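Local coordinates for FAD dependent oxidoreductase domain-containing protein (Deinococcus radiodurans R1, PDB 3C4N) that is of unknown function but binds ADP and is probably an FAD-dependent oxidoreductase of the ETF-QO/FixC family, at residues 83-89 against 163-169; 98-102 against 380-385; 258-262 against 334-338; 309-313 against 337-342. All coordinates share one frame; numbering follows the deposited sequence.

Contact 1: 83-89 against 163-169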
loop_
_atom_site.group_PDB
_atom_site.type_symbol
_atom_site.label_atom_id
_atom_site.label_comp_id
_atom_site.label_asym_id
_atom_site.label_seq_id
_atom_site.Cartn_x
_atom_site.Cartn_y
_atom_site.Cartn_z
ATOM N N PRO A 83 11.152 -18.852 -10.010
ATOM C CA PRO A 83 12.530 -19.058 -9.569
ATOM C C PRO A 83 13.462 -17.870 -9.743
ATOM O O PRO A 83 14.539 -17.838 -9.152
ATOM C CB PRO A 83 12.969 -20.285 -10.366
ATOM C CG PRO A 83 12.142 -20.218 -11.591
ATOM C CD PRO A 83 10.791 -19.825 -11.054
ATOM N N GLY A 84 13.059 -16.888 -10.539
ATOM C CA GLY A 84 13.918 -15.726 -10.754
ATOM C C GLY A 84 15.282 -16.055 -11.357
ATOM O O GLY A 84 16.328 -15.690 -10.815
ATOM N N VAL A 85 15.280 -16.750 -12.490
ATOM C CA VAL A 85 16.525 -17.105 -13.154
ATOM C C VAL A 85 16.715 -16.335 -14.455
ATOM O O VAL A 85 15.932 -16.489 -15.387
ATOM C CB VAL A 85 16.580 -18.597 -13.523
ATOM C CG1 VAL A 85 17.893 -18.903 -14.219
ATOM C CG2 VAL A 85 16.428 -19.450 -12.282
ATOM N N TRP A 86 17.740 -15.496 -14.520
ATOM C CA TRP A 86 18.003 -14.769 -15.747
ATOM C C TRP A 86 19.091 -15.558 -16.452
ATOM O O TRP A 86 20.200 -15.718 -15.926
ATOM C CB TRP A 86 18.519 -13.363 -15.479
ATOM C CG TRP A 86 18.575 -12.522 -16.727
ATOM C CD1 TRP A 86 17.657 -11.601 -17.131
ATOM C CD2 TRP A 86 19.588 -12.547 -17.749
ATOM N NE1 TRP A 86 18.032 -11.049 -18.335
ATOM C CE2 TRP A 86 19.214 -11.615 -18.734
ATOM C CE3 TRP A 86 20.773 -13.268 -17.924
ATOM C CZ2 TRP A 86 19.987 -11.381 -19.883
ATOM C CZ3 TRP A 86 21.543 -13.037 -19.071
ATOM C CH2 TRP A 86 21.144 -12.103 -20.032
ATOM N N THR A 87 18.779 -16.060 -17.640
ATOM C CA THR A 87 19.763 -16.830 -18.393
ATOM C C THR A 87 19.690 -16.564 -19.881
ATOM O O THR A 87 18.602 -16.505 -20.448
ATOM C CB THR A 87 19.590 -18.343 -18.173
ATOM O OG1 THR A 87 20.539 -19.037 -18.982
ATOM C CG2 THR A 87 18.185 -18.793 -18.549
ATOM N N ALA A 88 20.849 -16.429 -20.511
ATOM C CA ALA A 88 20.914 -16.179 -21.947
ATOM C C ALA A 88 20.282 -17.325 -22.727
ATOM O O ALA A 88 20.065 -17.212 -23.933
ATOM C CB ALA A 88 22.367 -15.987 -22.382
ATOM N N GLN A 89 19.975 -18.425 -22.046
ATOM C CA GLN A 89 19.368 -19.569 -22.733
ATOM C C GLN A 89 17.856 -19.433 -22.808
ATOM O O GLN A 89 17.179 -20.244 -23.436
ATOM C CB GLN A 89 19.751 -20.884 -22.036
ATOM C CG GLN A 89 21.240 -21.210 -22.142
ATOM C CD GLN A 89 21.644 -22.439 -21.355
ATOM O OE1 GLN A 89 22.830 -22.773 -21.269
ATOM N NE2 GLN A 89 20.661 -23.123 -20.774
ATOM N N ASP A 163 26.237 -21.266 -19.024
ATOM C CA ASP A 163 25.929 -19.852 -19.242
ATOM C C ASP A 163 26.527 -19.104 -18.061
ATOM O O ASP A 163 25.934 -19.044 -16.986
ATOM C CB ASP A 163 24.416 -19.604 -19.315
ATOM C CG ASP A 163 24.058 -18.126 -19.198
ATOM O OD1 ASP A 163 24.978 -17.277 -19.175
ATOM O OD2 ASP A 163 22.851 -17.809 -19.120
ATOM N N PRO A 164 27.723 -18.529 -18.247
ATOM C CA PRO A 164 28.409 -17.786 -17.186
ATOM C C PRO A 164 27.724 -16.490 -16.763
ATOM O O PRO A 164 28.041 -15.941 -15.708
ATOM C CB PRO A 164 29.799 -17.533 -17.781
ATOM C CG PRO A 164 29.972 -18.664 -18.755
ATOM C CD PRO A 164 28.609 -18.702 -19.410
ATOM N N ARG A 165 26.781 -16.004 -17.564
ATOM C CA ARG A 165 26.100 -14.760 -17.221
ATOM C C ARG A 165 24.735 -14.946 -16.546
ATOM O O ARG A 165 23.995 -13.982 -16.370
ATOM C CB ARG A 165 25.930 -13.888 -18.473
ATOM C CG ARG A 165 27.216 -13.640 -19.258
ATOM C CD ARG A 165 26.948 -12.743 -20.445
ATOM N NE ARG A 165 26.474 -11.428 -20.007
ATOM C CZ ARG A 165 25.527 -10.730 -20.627
ATOM N NH1 ARG A 165 24.947 -11.226 -21.710
ATOM N NH2 ARG A 165 25.159 -9.540 -20.177
ATOM N N ALA A 166 24.395 -16.173 -16.165
ATOM C CA ALA A 166 23.102 -16.418 -15.527
ATOM C C ALA A 166 23.050 -15.738 -14.160
ATOM O O ALA A 166 24.069 -15.592 -13.491
ATOM C CB ALA A 166 22.849 -17.931 -15.396
ATOM N N LEU A 167 21.856 -15.321 -13.753
ATOM C CA LEU A 167 21.668 -14.649 -12.477
ATOM C C LEU A 167 20.461 -15.193 -11.708
ATOM O O LEU A 167 19.489 -15.648 -12.313
ATOM C CB LEU A 167 21.420 -13.156 -12.708
ATOM C CG LEU A 167 22.367 -12.256 -13.495
ATOM C CD1 LEU A 167 21.719 -10.893 -13.608
ATOM C CD2 LEU A 167 23.722 -12.161 -12.806
ATOM N N THR A 168 20.513 -15.146 -10.379
ATOM C CA THR A 168 19.356 -15.561 -9.589
ATOM C C THR A 168 18.923 -14.419 -8.685
ATOM O O THR A 168 19.753 -13.687 -8.146
ATOM C CB THR A 168 19.605 -16.810 -8.699
ATOM O OG1 THR A 168 20.829 -16.665 -7.974
ATOM C CG2 THR A 168 19.644 -18.071 -9.550
ATOM N N TYR A 169 17.613 -14.264 -8.540
ATOM C CA TYR A 169 17.042 -13.229 -7.687
ATOM C C TYR A 169 15.642 -13.656 -7.294
ATOM O O TYR A 169 15.103 -14.623 -7.839
ATOM C CB TYR A 169 16.971 -11.904 -8.441
ATOM C CG TYR A 169 16.062 -11.923 -9.660
ATOM C CD1 TYR A 169 14.719 -11.498 -9.583
ATOM C CD2 TYR A 169 16.549 -12.334 -10.897
ATOM C CE1 TYR A 169 13.894 -11.477 -10.722
ATOM C CE2 TYR A 169 15.742 -12.320 -12.029
ATOM C CZ TYR A 169 14.424 -11.889 -11.942
ATOM O OH TYR A 169 13.662 -11.843 -13.090
#

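Contact 2: 98-102 against 380-385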
loop_
_atom_site.group_PDB
_atom_site.type_symbol
_atom_site.label_atom_id
_atom_site.label_comp_id
_atom_site.label_asym_id
_atom_site.label_seq_id
_atom_site.Cartn_x
_atom_site.Cartn_y
_atom_site.Cartn_z
ATOM N N GLN A 98 15.673 -6.862 -25.281
ATOM C CA GLN A 98 14.808 -6.951 -24.113
ATOM C C GLN A 98 15.492 -7.694 -22.961
ATOM O O GLN A 98 15.403 -7.281 -21.802
ATOM C CB GLN A 98 13.497 -7.662 -24.477
ATOM C CG GLN A 98 12.601 -6.879 -25.445
ATOM C CD GLN A 98 13.026 -6.976 -26.905
ATOM O OE1 GLN A 98 14.135 -7.410 -27.227
ATOM N NE2 GLN A 98 12.137 -6.555 -27.800
ATOM N N ALA A 99 16.184 -8.779 -23.294
ATOM C CA ALA A 99 16.870 -9.582 -22.299
ATOM C C ALA A 99 17.988 -8.833 -21.589
ATOM O O ALA A 99 18.113 -8.902 -20.363
ATOM C CB ALA A 99 17.433 -10.846 -22.942
ATOM N N GLU A 100 18.804 -8.117 -22.350
ATOM C CA GLU A 100 19.928 -7.394 -21.751
ATOM C C GLU A 100 19.466 -6.192 -20.939
ATOM O O GLU A 100 20.020 -5.904 -19.884
ATOM C CB GLU A 100 20.928 -6.948 -22.830
ATOM C CG GLU A 100 21.684 -8.095 -23.543
ATOM C CD GLU A 100 22.286 -9.141 -22.586
ATOM O OE1 GLU A 100 22.674 -8.788 -21.447
ATOM O OE2 GLU A 100 22.385 -10.322 -22.995
ATOM N N TRP A 101 18.452 -5.497 -21.438
ATOM C CA TRP A 101 17.917 -4.337 -20.749
ATOM C C TRP A 101 17.363 -4.801 -19.401
ATOM O O TRP A 101 17.595 -4.171 -18.359
ATOM C CB TRP A 101 16.809 -3.696 -21.589
ATOM C CG TRP A 101 16.314 -2.401 -21.029
ATOM C CD1 TRP A 101 16.822 -1.156 -21.262
ATOM C CD2 TRP A 101 15.264 -2.235 -20.074
ATOM N NE1 TRP A 101 16.156 -0.220 -20.505
ATOM C CE2 TRP A 101 15.193 -0.857 -19.766
ATOM C CE3 TRP A 101 14.378 -3.117 -19.445
ATOM C CZ2 TRP A 101 14.267 -0.340 -18.850
ATOM C CZ3 TRP A 101 13.461 -2.606 -18.537
ATOM C CH2 TRP A 101 13.413 -1.229 -18.248
ATOM N N THR A 102 16.632 -5.913 -19.419
ATOM C CA THR A 102 16.072 -6.462 -18.187
ATOM C C THR A 102 17.213 -6.824 -17.235
ATOM O O THR A 102 17.131 -6.546 -16.039
ATOM C CB THR A 102 15.216 -7.727 -18.462
ATOM O OG1 THR A 102 14.073 -7.360 -19.241
ATOM C CG2 THR A 102 14.746 -8.364 -17.144
ATOM N N ASP A 380 11.411 -14.132 -16.089
ATOM C CA ASP A 380 12.628 -13.842 -15.348
ATOM C C ASP A 380 13.711 -13.225 -16.249
ATOM O O ASP A 380 14.534 -12.435 -15.785
ATOM C CB ASP A 380 13.150 -15.107 -14.637
ATOM C CG ASP A 380 12.159 -15.646 -13.575
ATOM O OD1 ASP A 380 11.614 -14.832 -12.782
ATOM O OD2 ASP A 380 11.941 -16.884 -13.534
ATOM N N THR A 381 13.702 -13.556 -17.538
ATOM C CA THR A 381 14.709 -13.002 -18.445
ATOM C C THR A 381 14.227 -11.803 -19.261
ATOM O O THR A 381 15.030 -10.963 -19.662
ATOM C CB THR A 381 15.213 -14.073 -19.440
ATOM O OG1 THR A 381 15.761 -15.182 -18.716
ATOM C CG2 THR A 381 16.292 -13.493 -20.360
ATOM N N LEU A 382 12.918 -11.722 -19.480
ATOM C CA LEU A 382 12.339 -10.669 -20.308
ATOM C C LEU A 382 11.186 -9.851 -19.701
ATOM O O LEU A 382 10.647 -8.972 -20.372
ATOM C CB LEU A 382 11.838 -11.315 -21.603
ATOM C CG LEU A 382 12.803 -12.255 -22.341
ATOM C CD1 LEU A 382 12.048 -13.093 -23.363
ATOM C CD2 LEU A 382 13.890 -11.451 -23.002
ATOM N N GLY A 383 10.805 -10.132 -18.455
ATOM C CA GLY A 383 9.684 -9.435 -17.826
ATOM C C GLY A 383 9.698 -7.914 -17.734
ATOM O O GLY A 383 8.772 -7.263 -18.204
ATOM N N LEU A 384 10.725 -7.342 -17.113
ATOM C CA LEU A 384 10.812 -5.892 -16.976
ATOM C C LEU A 384 10.705 -5.186 -18.325
ATOM O O LEU A 384 9.920 -4.256 -18.481
ATOM C CB LEU A 384 12.125 -5.491 -16.288
ATOM C CG LEU A 384 12.257 -5.866 -14.805
ATOM C CD1 LEU A 384 13.685 -5.587 -14.273
ATOM C CD2 LEU A 384 11.238 -5.054 -14.027
ATOM N N ALA A 385 11.479 -5.654 -19.302
ATOM C CA ALA A 385 11.497 -5.063 -20.635
ATOM C C ALA A 385 10.110 -4.876 -21.217
ATOM O O ALA A 385 9.800 -3.812 -21.767
ATOM C CB ALA A 385 12.343 -5.919 -21.575
#

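Contact 3: 258-262 against 334-338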
loop_
_atom_site.group_PDB
_atom_site.type_symbol
_atom_site.label_atom_id
_atom_site.label_comp_id
_atom_site.label_asym_id
_atom_site.label_seq_id
_atom_site.Cartn_x
_atom_site.Cartn_y
_atom_site.Cartn_z
ATOM N N PRO A 258 7.770 -28.035 -6.244
ATOM C CA PRO A 258 8.210 -28.834 -5.095
ATOM C C PRO A 258 9.673 -28.583 -4.737
ATOM O O PRO A 258 10.502 -28.319 -5.611
ATOM C CB PRO A 258 7.939 -30.271 -5.547
ATOM C CG PRO A 258 8.020 -30.195 -7.038
ATOM C CD PRO A 258 7.336 -28.894 -7.359
ATOM N N ARG A 259 9.980 -28.665 -3.445
ATOM C CA ARG A 259 11.334 -28.431 -2.956
ATOM C C ARG A 259 12.180 -29.692 -2.785
ATOM O O ARG A 259 11.683 -30.737 -2.368
ATOM C CB ARG A 259 11.300 -27.677 -1.628
ATOM C CG ARG A 259 12.686 -27.503 -1.054
ATOM C CD ARG A 259 12.785 -26.350 -0.096
ATOM N NE ARG A 259 13.936 -26.548 0.731
ATOM C CZ ARG A 259 15.044 -25.847 0.947
ATOM N NH1 ARG A 259 15.372 -24.683 0.397
ATOM N NH2 ARG A 259 15.869 -26.425 1.792
ATOM N N LEU A 260 13.466 -29.571 -3.108
ATOM C CA LEU A 260 14.408 -30.673 -2.993
ATOM C C LEU A 260 15.414 -30.354 -1.892
ATOM O O LEU A 260 16.330 -29.553 -2.087
ATOM C CB LEU A 260 15.150 -30.880 -4.308
ATOM C CG LEU A 260 16.102 -32.080 -4.332
ATOM C CD1 LEU A 260 15.309 -33.379 -4.449
ATOM C CD2 LEU A 260 17.051 -31.935 -5.505
ATOM N N ASP A 261 15.250 -30.993 -0.739
ATOM C CA ASP A 261 16.130 -30.743 0.386
ATOM C C ASP A 261 17.469 -31.453 0.313
ATOM O O ASP A 261 17.693 -32.445 0.997
ATOM C CB ASP A 261 15.420 -31.110 1.687
ATOM C CG ASP A 261 14.232 -30.212 1.969
ATOM O OD1 ASP A 261 14.432 -29.001 2.177
ATOM O OD2 ASP A 261 13.094 -30.714 1.978
ATOM N N LEU A 262 18.355 -30.945 -0.534
ATOM C CA LEU A 262 19.689 -31.507 -0.668
ATOM C C LEU A 262 20.685 -30.351 -0.661
ATOM O O LEU A 262 20.412 -29.287 -1.219
ATOM C CB LEU A 262 19.806 -32.324 -1.952
ATOM C CG LEU A 262 19.104 -33.682 -1.887
ATOM C CD1 LEU A 262 19.124 -34.343 -3.239
ATOM C CD2 LEU A 262 19.798 -34.560 -0.860
ATOM N N GLU A 334 15.748 -39.328 -0.876
ATOM C CA GLU A 334 14.902 -38.765 0.183
ATOM C C GLU A 334 14.701 -37.255 0.075
ATOM O O GLU A 334 13.869 -36.693 0.782
ATOM C CB GLU A 334 15.526 -39.064 1.546
ATOM C CG GLU A 334 16.940 -38.507 1.694
ATOM C CD GLU A 334 17.607 -38.890 3.008
ATOM O OE1 GLU A 334 17.186 -38.377 4.067
ATOM O OE2 GLU A 334 18.558 -39.708 2.975
ATOM N N GLY A 335 15.453 -36.612 -0.814
ATOM C CA GLY A 335 15.379 -35.166 -0.960
ATOM C C GLY A 335 14.064 -34.504 -1.332
ATOM O O GLY A 335 13.624 -33.584 -0.644
ATOM N N LEU A 336 13.448 -34.970 -2.420
ATOM C CA LEU A 336 12.188 -34.420 -2.929
ATOM C C LEU A 336 10.993 -34.526 -2.013
ATOM O O LEU A 336 10.677 -35.604 -1.502
ATOM C CB LEU A 336 11.803 -35.071 -4.260
ATOM C CG LEU A 336 11.877 -34.230 -5.534
ATOM C CD1 LEU A 336 11.354 -35.070 -6.707
ATOM C CD2 LEU A 336 11.066 -32.959 -5.395
ATOM N N GLU A 337 10.333 -33.387 -1.827
ATOM C CA GLU A 337 9.131 -33.300 -1.013
ATOM C C GLU A 337 7.952 -33.496 -1.966
ATOM O O GLU A 337 7.602 -32.586 -2.719
ATOM C CB GLU A 337 9.009 -31.923 -0.352
ATOM C CG GLU A 337 10.266 -31.396 0.340
ATOM C CD GLU A 337 9.945 -30.395 1.454
ATOM O OE1 GLU A 337 9.061 -29.531 1.259
ATOM O OE2 GLU A 337 10.577 -30.472 2.529
ATOM N N LEU A 338 7.350 -34.680 -1.933
ATOM C CA LEU A 338 6.216 -35.012 -2.796
ATOM C C LEU A 338 4.853 -34.628 -2.222
ATOM O O LEU A 338 3.893 -34.429 -2.972
ATOM C CB LEU A 338 6.204 -36.515 -3.085
ATOM C CG LEU A 338 7.104 -37.066 -4.188
ATOM C CD1 LEU A 338 8.445 -36.374 -4.161
ATOM C CD2 LEU A 338 7.240 -38.564 -4.019
#

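Contact 4: 309-313 against 337-342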
loop_
_atom_site.group_PDB
_atom_site.type_symbol
_atom_site.label_atom_id
_atom_site.label_comp_id
_atom_site.label_asym_id
_atom_site.label_seq_id
_atom_site.Cartn_x
_atom_site.Cartn_y
_atom_site.Cartn_z
ATOM N N VAL A 309 1.289 -45.025 -4.551
ATOM C CA VAL A 309 1.050 -44.119 -3.436
ATOM C C VAL A 309 0.632 -42.750 -3.960
ATOM O O VAL A 309 1.239 -42.225 -4.892
ATOM C CB VAL A 309 2.311 -43.955 -2.575
ATOM C CG1 VAL A 309 1.990 -43.137 -1.336
ATOM C CG2 VAL A 309 2.862 -45.316 -2.203
ATOM N N PRO A 310 -0.419 -42.159 -3.370
ATOM C CA PRO A 310 -0.931 -40.844 -3.772
ATOM C C PRO A 310 -0.051 -39.689 -3.297
ATOM O O PRO A 310 0.219 -39.558 -2.105
ATOM C CB PRO A 310 -2.316 -40.813 -3.132
ATOM C CG PRO A 310 -2.102 -41.565 -1.863
ATOM C CD PRO A 310 -1.264 -42.750 -2.318
ATOM N N THR A 311 0.386 -38.848 -4.229
ATOM C CA THR A 311 1.240 -37.716 -3.882
ATOM C C THR A 311 0.601 -36.392 -4.284
ATOM O O THR A 311 -0.547 -36.359 -4.732
ATOM C CB THR A 311 2.615 -37.835 -4.559
ATOM O OG1 THR A 311 2.563 -37.236 -5.856
ATOM C CG2 THR A 311 2.999 -39.308 -4.721
ATOM N N GLY A 312 1.342 -35.299 -4.126
ATOM C CA GLY A 312 0.805 -33.990 -4.470
ATOM C C GLY A 312 1.203 -33.457 -5.836
ATOM O O GLY A 312 0.748 -32.391 -6.230
ATOM N N LEU A 313 2.040 -34.206 -6.552
ATOM C CA LEU A 313 2.528 -33.825 -7.873
ATOM C C LEU A 313 1.641 -34.347 -9.004
ATOM O O LEU A 313 1.161 -35.483 -8.951
ATOM C CB LEU A 313 3.957 -34.348 -8.059
ATOM C CG LEU A 313 5.065 -33.739 -7.192
ATOM C CD1 LEU A 313 4.760 -33.945 -5.730
ATOM C CD2 LEU A 313 6.406 -34.371 -7.543
ATOM N N GLU A 337 10.333 -33.387 -1.827
ATOM C CA GLU A 337 9.131 -33.300 -1.013
ATOM C C GLU A 337 7.952 -33.496 -1.966
ATOM O O GLU A 337 7.602 -32.586 -2.719
ATOM C CB GLU A 337 9.009 -31.923 -0.352
ATOM C CG GLU A 337 10.266 -31.396 0.340
ATOM C CD GLU A 337 9.945 -30.395 1.454
ATOM O OE1 GLU A 337 9.061 -29.531 1.259
ATOM O OE2 GLU A 337 10.577 -30.472 2.529
ATOM N N LEU A 338 7.350 -34.680 -1.933
ATOM C CA LEU A 338 6.216 -35.012 -2.796
ATOM C C LEU A 338 4.853 -34.628 -2.222
ATOM O O LEU A 338 3.893 -34.429 -2.972
ATOM C CB LEU A 338 6.204 -36.515 -3.085
ATOM C CG LEU A 338 7.104 -37.066 -4.188
ATOM C CD1 LEU A 338 8.445 -36.374 -4.161
ATOM C CD2 LEU A 338 7.240 -38.564 -4.019
ATOM N N GLY A 339 4.760 -34.552 -0.898
ATOM C CA GLY A 339 3.496 -34.220 -0.260
ATOM C C GLY A 339 2.448 -35.313 -0.436
ATOM O O GLY A 339 2.653 -36.259 -1.197
ATOM N N ARG A 340 1.327 -35.183 0.269
ATOM C CA ARG A 340 0.236 -36.156 0.192
ATOM C C ARG A 340 -0.755 -35.775 -0.905
ATOM O O ARG A 340 -1.167 -36.621 -1.689
ATOM C CB ARG A 340 -0.509 -36.230 1.524
ATOM C CG ARG A 340 0.312 -36.749 2.680
ATOM C CD ARG A 340 -0.427 -36.568 3.998
ATOM N NE ARG A 340 -0.605 -35.156 4.350
ATOM C CZ ARG A 340 -1.608 -34.379 3.941
ATOM N NH1 ARG A 340 -2.556 -34.865 3.147
ATOM N NH2 ARG A 340 -1.665 -33.113 4.339
ATOM N N SER A 341 -1.153 -34.507 -0.935
ATOM C CA SER A 341 -2.075 -34.025 -1.954
ATOM C C SER A 341 -1.554 -32.708 -2.524
ATOM O O SER A 341 -0.626 -32.112 -1.975
ATOM C CB SER A 341 -3.471 -33.809 -1.374
ATOM O OG SER A 341 -3.461 -32.747 -0.439
ATOM N N SER A 342 -2.163 -32.259 -3.618
ATOM C CA SER A 342 -1.765 -31.023 -4.282
ATOM C C SER A 342 -1.774 -29.812 -3.359
ATOM O O SER A 342 -1.101 -28.818 -3.626
ATOM C CB SER A 342 -2.684 -30.752 -5.469
ATOM O OG SER A 342 -2.328 -29.537 -6.096
#

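Contact 1: 83-89 against 163-169
W86 and L167 pair across two antiparallel strands by a double hydrogen bond, W86 N to L167 O and L167 N to W86 O, each 2.8 Å long. Their side chains share one side of the sheet. From W86 CB, which lies 4.0 Å from L167 CB, the first torsion (chi1 -170°) sets CG opposite the backbone N and carries the indole toward the turn that precedes strand 167-169. CE3 then comes within 3.6 Å of R165 O, CZ3 is only a little farther from that oxygen, and NE1 on the other ring donates to A99 O of helix 96-107. This is an edge of the mixed sheet that also holds strand 118-127; V85 and T168, the neighbouring non-hydrogen-bonded pair, point to the other side, where T168 OG1 bonds R121 and E119. A type I turn, D163 to A166, leads into strand 167-169, and the carboxylate of its first residue reaches across. D163 OD2 takes two bonds: T87 OG1 donates to its anti lone pair at 2.6 Å, and A88 N reaches its syn side at 2.8 Å, 34° out of the carboxylate plane. OD1 accepts from R165 N in an Asx turn. At the far end Y169 N donates to G84 O, and G84 CA sits over the centre of the Y169 ring, 4.0 Å from its centroid, a CH-pi contact; Y169 OH goes on to D380 O.

Contact 2: 98-102 against 380-385
With chi1 at -65°, T102 holds CG2 anti to its own backbone N and OG1 anti to the carbonyl carbon, which aims the hydroxyl at the turn where helix 380-385 kinks; W101, its CG anti to N (chi1 -173°), lays its indole alongside the same turn. T102 OG1 works both ways: it donates to Q98 O one turn back, 2.9 Å away, and accepts from A385 N at 3.1 Å. That second bond matters because A385 N, like L384 N, has no bond to the preceding turn of its helix, and the hydroxyl takes the place of the missing carbonyl. The segments 98-102 and 380-385 cross at 84°, their axes 7.2 Å apart, where helices 96-107 and 379-398 meet, and T102 packs as a knob into the hole among L382, G383, L384 and A385. A valine here, without the hydroxyl, would probably leave A385 N without its acceptor at the kink and Q98 O without one of its two donors. Small residues allow the close approach: A385 CB lies 3.6 Å from Q98 CB, and A99 CB meets L382 CD2 at 3.6 Å. The six-membered ring of W101 presents its edge to L384, CZ3 3.9 Å from L384 CB, while CE3 passes A385 CA; the indole also stacks on H388 farther along helix 379-398. L384 also packs on A50 and Y54 of helix 46-58.

Contact 3: 258-262 against 334-338
A single backbone bridge between L260 and L336 fastens the loop after helix 315-324 to the end of strand 251-260, in the mixed sheet that also holds strand 284-288. On one side of the bridge E337 N donates to R259 O at 3.0 Å, almost straight along the C=O axis; on the other D261 N reaches G335 O at 3.1 Å from well above the carbonyl plane. L260 CD1 touches L336 CG at 3.7 Å, and P258 CB meets L336 CD2, with L287, L317 and L321 closing round these side chains. G335 leaves room for L260 and L262, where a CB would clash. R259, CG anti to its N (chi1 176°) and the chain extended on to NE, brings its guanidinium side-on to D261, NE (2.9 Å) and NH2 both donating to OD1. The other oxygen, D261 OD2, is 2.6 Å from E337 OE2, their carboxylate planes 66° apart. An asparagine here, lacking the negative charge, would probably leave the R259 guanidinium less firmly held and free to turn away. Two acids so close would repel if both were ionised; the bonds from R259 to D261 probably ease this, and a raised acid pKa is possible.

Contact 4: 309-313 against 337-342
T311 and R340 run past each other with CA atoms 4.5 Å apart, and G312 and S341 come closer still, 3.8 Å, yet neither segment forms a regular strand. One hydrogen bond joins the backbones, G312 N to L338 O at 2.9 Å, its donor tilted 29° from the carbonyl plane. Weaker CA-H...O contacts surround it: T311 CA to G339 O, G312 CA to S341 O, and S342 CA to G312 O at 3.5 Å. The approach depends on glycine at G312, since a CB there would run into S341 O; G339 has a positive phi (68°), which favours glycine, and turns the chain between L338 and R340. Among the side chains, L313 and T311 both touch L338. L313 CD1 lies beside L338 CB at 4.0 Å, and T311 CB, from the same segment, lies 4.1 Å from L338 CB. The threonine's hydroxyl is occupied at home: with chi1 at 88° OG1 sits between backbone N and carbonyl carbon and accepts from L313 N at 3.2 Å, an ST turn just before helix 315-324. R340 points its CB away from this packing, and its guanidinium forms a salt bridge with D344. The 309-313 segment leads straight into helix 315-324, against whose L318 both T311 and L313 rest, L313 reaching L321 as well. On the sheet side Q256 of strand 251-260 donates to G312 O and touches L313 and S342, while L306, earlier in the same loop, packs on T311 and L338.

In the fold
Contacts 1 and 2 adjoin, their centres 11 Å apart: R165 of 163-169 makes a salt bridge to E100 of 98-102 (NH2 to OE1, 2.9 Å), and helix 96-107 follows strand 85-86 in the chain. Both lie within about 10 Å of the ADP at their closest. In contact 2 the G383 position is about 8 Å from the bound ADP and about 4 Å from the side chain of M47, which binds it; in contact 1 the side chain of P83 is about 10 Å from the ADP. Contacts 3 and 4, with centres 11 Å apart, share E337 and L338 and tie one loop to two places, far from the ADP site. Contact 3 reaches the same sheet as contact 1, 22 Å away between centres.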